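Local coordinates for glutamine--tRNA ligase (Saccharomyces cerevisiae, PDB 3TL4), which attaches glutamine to its cognate tRNA at the expense of ATP, this chain being the appended tRNA-binding domain of the enzyme, at residues 130-143 with 173-187. Residues are numbered along the deposited sequence; the frame is centred on the assembly and turned at random.
Sequences IQENKERILTERYK and EVLKLLGPKDERDLI
In the helical C-terminal part of this tRNA-binding domain, helix 134-140 crosses helix 173-178 at -77°, and Leu177 fits as a knob into the hole formed by Lys134, Ile137 and Leu138 with Ile130 of helix 119-132. Leu177 CD2 reaches Ile130 CG2 at 3.6 Å, while CD1 lies against Leu138 CD2 and the Lys134 chain. The Tyr142 ring is sandwiched, with Leu178 CD1 over one face, 3.9 Å from the ring centroid, and Lys181 CG over the other. Its OH points at Gly179 O in a hydrogen bond whose 2.4 Å length is too short to be trusted. Arg141 grips Asp185 side-on: NE meets OD2 at 2.8 Å, and NH2 gives OD1 a nearly straight bond on its syn lone pair. Asp182 N also binds that OD1, which should fix the carboxylate. The bend at chi3 (61°) turns the Arg141 guanidinium flat onto that of Arg184, centres 3.5 Å apart and planes at 11°. Arg184 in turn grips Asp182 side-on, NE to OD1 and NH2 to OD2, so the two acids probably offset the like charges. A single leucine knob between two helices thus joins a stacked-arginine salt-bridge network tying residues 180-187, the end of this fragment, to the helices.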
loop_
_atom_site.group_PDB
_atom_site.type_symbol
_atom_site.label_atom_id
_atom_site.label_comp_id
_atom_site.label_asym_id
_atom_site.label_seq_id
_atom_site.Cartn_x
_atom_site.Cartn_y
_atom_site.Cartn_z
ATOM N N ILE A 130 0.968 -23.443 8.003
ATOM C CA ILE A 130 0.297 -24.732 7.863
ATOM C C ILE A 130 0.865 -25.791 8.811
ATOM O O ILE A 130 0.104 -26.540 9.436
ATOM C CB ILE A 130 0.361 -25.232 6.399
ATOM C CG1 ILE A 130 -0.451 -24.291 5.508
ATOM C CG2 ILE A 130 -0.162 -26.666 6.286
ATOM C CD1 ILE A 130 -0.446 -24.680 4.076
ATOM N N GLN A 131 2.197 -25.848 8.918
ATOM C CA GLN A 131 2.863 -26.755 9.867
ATOM C C GLN A 131 2.403 -26.507 11.315
ATOM O O GLN A 131 2.137 -27.437 12.083
ATOM C CB GLN A 131 4.391 -26.607 9.763
ATOM C CG GLN A 131 5.195 -27.471 10.749
ATOM C CD GLN A 131 5.107 -28.967 10.448
ATOM O OE1 GLN A 131 4.866 -29.370 9.307
ATOM N NE2 GLN A 131 5.297 -29.794 11.475
ATOM N N GLU A 132 2.312 -25.231 11.660
ATOM C CA GLU A 132 1.985 -24.775 13.004
ATOM C C GLU A 132 0.530 -25.052 13.360
ATOM O O GLU A 132 0.173 -25.223 14.520
ATOM C CB GLU A 132 2.275 -23.254 13.118
ATOM C CG GLU A 132 3.778 -22.912 13.131
ATOM C CD GLU A 132 4.086 -21.428 12.921
ATOM O OE1 GLU A 132 3.140 -20.613 12.838
ATOM O OE2 GLU A 132 5.285 -21.075 12.826
ATOM N N ASN A 133 -0.316 -25.071 12.345
ATOM C CA ASN A 133 -1.731 -25.250 12.557
ATOM C C ASN A 133 -2.227 -26.554 11.934
ATOM O O ASN A 133 -3.414 -26.719 11.697
ATOM C CB ASN A 133 -2.468 -24.054 11.983
ATOM C CG ASN A 133 -2.143 -22.763 12.728
ATOM O OD1 ASN A 133 -2.834 -22.401 13.672
ATOM N ND2 ASN A 133 -1.068 -22.084 12.323
ATOM N N LYS A 134 -1.306 -27.481 11.695
ATOM C CA LYS A 134 -1.591 -28.664 10.876
ATOM C C LYS A 134 -2.834 -29.447 11.316
ATOM O O LYS A 134 -3.688 -29.769 10.492
ATOM C CB LYS A 134 -0.350 -29.570 10.781
ATOM C CG LYS A 134 -0.556 -30.900 10.034
ATOM C CD LYS A 134 0.725 -31.331 9.294
ATOM C CE LYS A 134 1.936 -31.446 10.175
ATOM N NZ LYS A 134 3.190 -31.710 9.393
ATOM N N GLU A 135 -2.956 -29.748 12.604
ATOM C CA GLU A 135 -4.093 -30.570 13.059
ATOM C C GLU A 135 -5.435 -29.839 13.048
ATOM O O GLU A 135 -6.461 -30.453 12.815
ATOM C CB GLU A 135 -3.819 -31.197 14.424
ATOM C CG GLU A 135 -2.630 -32.134 14.388
ATOM C CD GLU A 135 -2.338 -32.763 15.721
ATOM O OE1 GLU A 135 -1.783 -32.062 16.592
ATOM O OE2 GLU A 135 -2.659 -33.964 15.894
ATOM N N ARG A 136 -5.433 -28.533 13.301
ATOM C CA ARG A 136 -6.658 -27.751 13.169
ATOM C C ARG A 136 -7.081 -27.766 11.699
ATOM O O ARG A 136 -8.246 -27.900 11.387
ATOM C CB ARG A 136 -6.451 -26.308 13.653
ATOM C CG ARG A 136 -7.731 -25.481 13.696
ATOM C CD ARG A 136 -7.602 -24.236 14.592
ATOM N NE ARG A 136 -6.493 -23.379 14.180
ATOM C CZ ARG A 136 -6.588 -22.439 13.248
ATOM N NH1 ARG A 136 -7.750 -22.216 12.630
ATOM N NH2 ARG A 136 -5.527 -21.715 12.940
ATOM N N ILE A 137 -6.108 -27.643 10.802
ATOM C CA ILE A 137 -6.381 -27.689 9.370
ATOM C C ILE A 137 -6.784 -29.069 8.826
ATOM O O ILE A 137 -7.638 -29.151 7.973
ATOM C CB ILE A 137 -5.209 -27.143 8.559
ATOM C CG1 ILE A 137 -4.976 -25.671 8.920
ATOM C CG2 ILE A 137 -5.511 -27.271 7.084
ATOM C CD1 ILE A 137 -3.678 -25.122 8.361
ATOM N N LEU A 138 -6.172 -30.144 9.315
ATOM C CA LEU A 138 -6.550 -31.497 8.894
ATOM C C LEU A 138 -7.965 -31.842 9.328
ATOM O O LEU A 138 -8.686 -32.548 8.631
ATOM C CB LEU A 138 -5.589 -32.542 9.462
ATOM C CG LEU A 138 -4.269 -32.734 8.718
ATOM C CD1 LEU A 138 -3.357 -33.680 9.475
ATOM C CD2 LEU A 138 -4.552 -33.264 7.333
ATOM N N THR A 139 -8.357 -31.333 10.487
ATOM C CA THR A 139 -9.685 -31.577 11.024
ATOM C C THR A 139 -10.769 -30.840 10.254
ATOM O O THR A 139 -11.840 -31.391 10.005
ATOM C CB THR A 139 -9.757 -31.181 12.502
ATOM O OG1 THR A 139 -8.842 -31.995 13.242
ATOM C CG2 THR A 139 -11.157 -31.387 13.043
ATOM N N GLU A 140 -10.494 -29.598 9.877
ATOM C CA GLU A 140 -11.520 -28.738 9.278
ATOM C C GLU A 140 -11.494 -28.773 7.744
ATOM O O GLU A 140 -12.509 -28.516 7.079
ATOM C CB GLU A 140 -11.352 -27.304 9.795
ATOM C CG GLU A 140 -11.420 -27.172 11.333
ATOM C CD GLU A 140 -12.801 -27.517 11.908
ATOM O OE1 GLU A 140 -13.823 -27.137 11.287
ATOM O OE2 GLU A 140 -12.860 -28.181 12.968
ATOM N N ARG A 141 -10.323 -29.103 7.202
ATOM C CA ARG A 141 -10.117 -29.243 5.768
ATOM C C ARG A 141 -10.399 -27.964 5.014
ATOM O O ARG A 141 -10.022 -26.893 5.468
ATOM C CB ARG A 141 -10.920 -30.420 5.203
ATOM C CG ARG A 141 -10.430 -31.758 5.750
ATOM C CD ARG A 141 -11.186 -32.938 5.154
ATOM N NE ARG A 141 -11.018 -32.996 3.708
ATOM C CZ ARG A 141 -9.910 -33.398 3.085
ATOM N NH1 ARG A 141 -8.841 -33.805 3.781
ATOM N NH2 ARG A 141 -9.874 -33.408 1.758
ATOM N N TYR A 142 -11.057 -28.074 3.863
ATOM C CA TYR A 142 -11.173 -26.934 2.962
ATOM C C TYR A 142 -12.059 -25.794 3.466
ATOM O O TYR A 142 -11.886 -24.649 3.049
ATOM C CB TYR A 142 -11.583 -27.373 1.554
ATOM C CG TYR A 142 -10.471 -28.054 0.788
ATOM C CD1 TYR A 142 -10.365 -29.442 0.762
ATOM C CD2 TYR A 142 -9.521 -27.315 0.100
ATOM C CE1 TYR A 142 -9.354 -30.068 0.077
ATOM C CE2 TYR A 142 -8.508 -27.936 -0.599
ATOM C CZ TYR A 142 -8.437 -29.316 -0.608
ATOM O OH TYR A 142 -7.434 -29.951 -1.298
ATOM N N LYS A 143 -12.988 -26.105 4.367
ATOM C CA LYS A 143 -13.785 -25.081 5.038
ATOM C C LYS A 143 -12.940 -24.018 5.749
ATOM O O LYS A 143 -13.412 -22.913 6.019
ATOM C CB LYS A 143 -14.735 -25.720 6.054
ATOM C CG LYS A 143 -15.793 -26.621 5.442
ATOM C CD LYS A 143 -16.639 -27.273 6.526
ATOM C CE LYS A 143 -17.789 -28.097 5.926
ATOM N NZ LYS A 143 -17.340 -29.333 5.204
ATOM N N GLU A 173 -0.552 -25.172 -1.459
ATOM C CA GLU A 173 0.010 -25.794 -0.268
ATOM C C GLU A 173 -1.006 -26.636 0.482
ATOM O O GLU A 173 -0.669 -27.671 1.030
ATOM C CB GLU A 173 0.610 -24.734 0.643
ATOM C CG GLU A 173 1.814 -24.037 -0.003
ATOM C CD GLU A 173 2.893 -25.027 -0.387
ATOM O OE1 GLU A 173 3.221 -25.890 0.456
ATOM O OE2 GLU A 173 3.405 -24.954 -1.525
ATOM N N VAL A 174 -2.253 -26.191 0.501
ATOM C CA VAL A 174 -3.300 -26.905 1.218
ATOM C C VAL A 174 -3.579 -28.230 0.539
ATOM O O VAL A 174 -3.754 -29.258 1.198
ATOM C CB VAL A 174 -4.577 -26.035 1.344
ATOM C CG1 VAL A 174 -5.735 -26.856 1.793
ATOM C CG2 VAL A 174 -4.327 -24.905 2.331
ATOM N N LEU A 175 -3.581 -28.208 -0.790
ATOM C CA LEU A 175 -3.718 -29.427 -1.593
ATOM C C LEU A 175 -2.697 -30.481 -1.180
ATOM O O LEU A 175 -3.037 -31.658 -1.069
ATOM C CB LEU A 175 -3.567 -29.107 -3.087
ATOM C CG LEU A 175 -3.693 -30.236 -4.117
ATOM C CD1 LEU A 175 -5.014 -31.013 -3.963
ATOM C CD2 LEU A 175 -3.544 -29.668 -5.535
ATOM N N LYS A 176 -1.447 -30.071 -0.952
ATOM C CA LYS A 176 -0.398 -31.035 -0.604
ATOM C C LYS A 176 -0.725 -31.821 0.666
ATOM O O LYS A 176 -0.429 -33.012 0.768
ATOM C CB LYS A 176 0.954 -30.334 -0.449
ATOM C CG LYS A 176 1.464 -29.716 -1.730
ATOM C CD LYS A 176 2.668 -28.799 -1.493
ATOM C CE LYS A 176 3.041 -28.083 -2.788
ATOM N NZ LYS A 176 4.084 -27.041 -2.572
ATOM N N LEU A 177 -1.321 -31.135 1.638
ATOM C CA LEU A 177 -1.655 -31.706 2.946
ATOM C C LEU A 177 -2.990 -32.451 2.951
ATOM O O LEU A 177 -3.137 -33.481 3.611
ATOM C CB LEU A 177 -1.717 -30.576 3.985
ATOM C CG LEU A 177 -2.222 -30.868 5.403
ATOM C CD1 LEU A 177 -1.336 -31.892 6.120
ATOM C CD2 LEU A 177 -2.323 -29.569 6.204
ATOM N N LEU A 178 -3.969 -31.909 2.238
ATOM C CA LEU A 178 -5.340 -32.391 2.337
ATOM C C LEU A 178 -5.635 -33.422 1.275
ATOM O O LEU A 178 -6.469 -34.303 1.469
ATOM C CB LEU A 178 -6.329 -31.226 2.224
ATOM C CG LEU A 178 -6.265 -30.208 3.376
ATOM C CD1 LEU A 178 -7.513 -29.361 3.389
ATOM C CD2 LEU A 178 -6.135 -30.913 4.709
ATOM N N GLY A 179 -4.916 -33.318 0.163
ATOM C CA GLY A 179 -5.236 -34.069 -1.032
ATOM C C GLY A 179 -6.377 -33.350 -1.702
ATOM O O GLY A 179 -6.764 -32.274 -1.252
ATOM N N PRO A 180 -6.933 -33.929 -2.778
ATOM C CA PRO A 180 -8.005 -33.211 -3.479
ATOM C C PRO A 180 -9.319 -33.199 -2.693
ATOM O O PRO A 180 -9.499 -34.017 -1.784
ATOM C CB PRO A 180 -8.148 -33.987 -4.797
ATOM C CG PRO A 180 -7.585 -35.328 -4.527
ATOM C CD PRO A 180 -6.509 -35.146 -3.492
ATOM N N LYS A 181 -10.200 -32.257 -3.026
ATOM C CA LYS A 181 -11.521 -32.178 -2.419
ATOM C C LYS A 181 -12.289 -33.459 -2.685
ATOM O O LYS A 181 -12.300 -33.950 -3.808
ATOM C CB LYS A 181 -12.303 -30.987 -2.979
ATOM C CG LYS A 181 -11.557 -29.679 -2.846
ATOM C CD LYS A 181 -12.506 -28.518 -3.003
ATOM C CE LYS A 181 -11.788 -27.189 -2.875
ATOM N NZ LYS A 181 -12.755 -26.063 -2.955
ATOM N N ASP A 182 -12.925 -33.989 -1.645
ATOM C CA ASP A 182 -13.725 -35.199 -1.771
ATOM C C ASP A 182 -15.028 -35.095 -0.963
ATOM O O ASP A 182 -15.466 -33.993 -0.631
ATOM C CB ASP A 182 -12.904 -36.458 -1.426
ATOM C CG ASP A 182 -12.382 -36.464 0.004
ATOM O OD1 ASP A 182 -12.939 -35.747 0.856
ATOM O OD2 ASP A 182 -11.421 -37.213 0.280
ATOM N N GLU A 183 -15.657 -36.228 -0.666
ATOM C CA GLU A 183 -16.996 -36.217 -0.077
ATOM C C GLU A 183 -16.994 -35.497 1.270
ATOM O O GLU A 183 -18.014 -34.948 1.690
ATOM C CB GLU A 183 -17.563 -37.639 0.065
ATOM C CG GLU A 183 -16.907 -38.483 1.169
ATOM C CD GLU A 183 -15.473 -38.956 0.840
ATOM O OE1 GLU A 183 -15.055 -38.898 -0.346
ATOM O OE2 GLU A 183 -14.771 -39.401 1.779
ATOM N N ARG A 184 -15.839 -35.502 1.933
ATOM C CA ARG A 184 -15.650 -34.810 3.207
ATOM C C ARG A 184 -15.804 -33.310 3.055
ATOM O O ARG A 184 -16.031 -32.599 4.037
ATOM C CB ARG A 184 -14.251 -35.074 3.754
ATOM C CG ARG A 184 -14.068 -36.412 4.443
ATOM C CD ARG A 184 -12.605 -36.577 4.848
ATOM N NE ARG A 184 -11.754 -36.574 3.667
ATOM C CZ ARG A 184 -10.465 -36.870 3.669
ATOM N NH1 ARG A 184 -9.847 -37.177 4.804
ATOM N NH2 ARG A 184 -9.792 -36.835 2.532
ATOM N N ASP A 185 -15.660 -32.827 1.825
ATOM C CA ASP A 185 -15.627 -31.389 1.596
ATOM C C ASP A 185 -16.911 -30.829 0.995
ATOM O O ASP A 185 -16.951 -29.668 0.618
ATOM C CB ASP A 185 -14.426 -31.020 0.726
ATOM C CG ASP A 185 -13.135 -31.592 1.267
ATOM O OD1 ASP A 185 -12.461 -32.340 0.532
ATOM O OD2 ASP A 185 -12.810 -31.311 2.438
ATOM N N LEU A 186 -17.962 -31.640 0.930
ATOM C CA LEU A 186 -19.239 -31.179 0.383
ATOM C C LEU A 186 -19.955 -30.073 1.181
ATOM O O LEU A 186 -20.019 -30.102 2.416
ATOM C CB LEU A 186 -20.182 -32.356 0.135
ATOM C CG LEU A 186 -19.856 -33.138 -1.139
ATOM C CD1 LEU A 186 -21.082 -33.910 -1.598
ATOM C CD2 LEU A 186 -19.372 -32.190 -2.235
ATOM N N ILE A 187 -20.479 -29.099 0.441
ATOM C CA ILE A 187 -21.290 -28.014 0.991
ATOM C C ILE A 187 -22.529 -27.793 0.118
ATOM O O ILE A 187 -23.660 -27.858 0.594
ATOM C CB ILE A 187 -20.497 -26.701 1.045
ATOM C CG1 ILE A 187 -19.284 -26.852 1.961
ATOM C CG2 ILE A 187 -21.379 -25.557 1.511
ATOM C CD1 ILE A 187 -18.396 -25.648 1.974
HETATM O O HOH W 1 -8.593 -35.865 -0.227
HETATM O O HOH W 2 -13.936 -29.390 3.776
#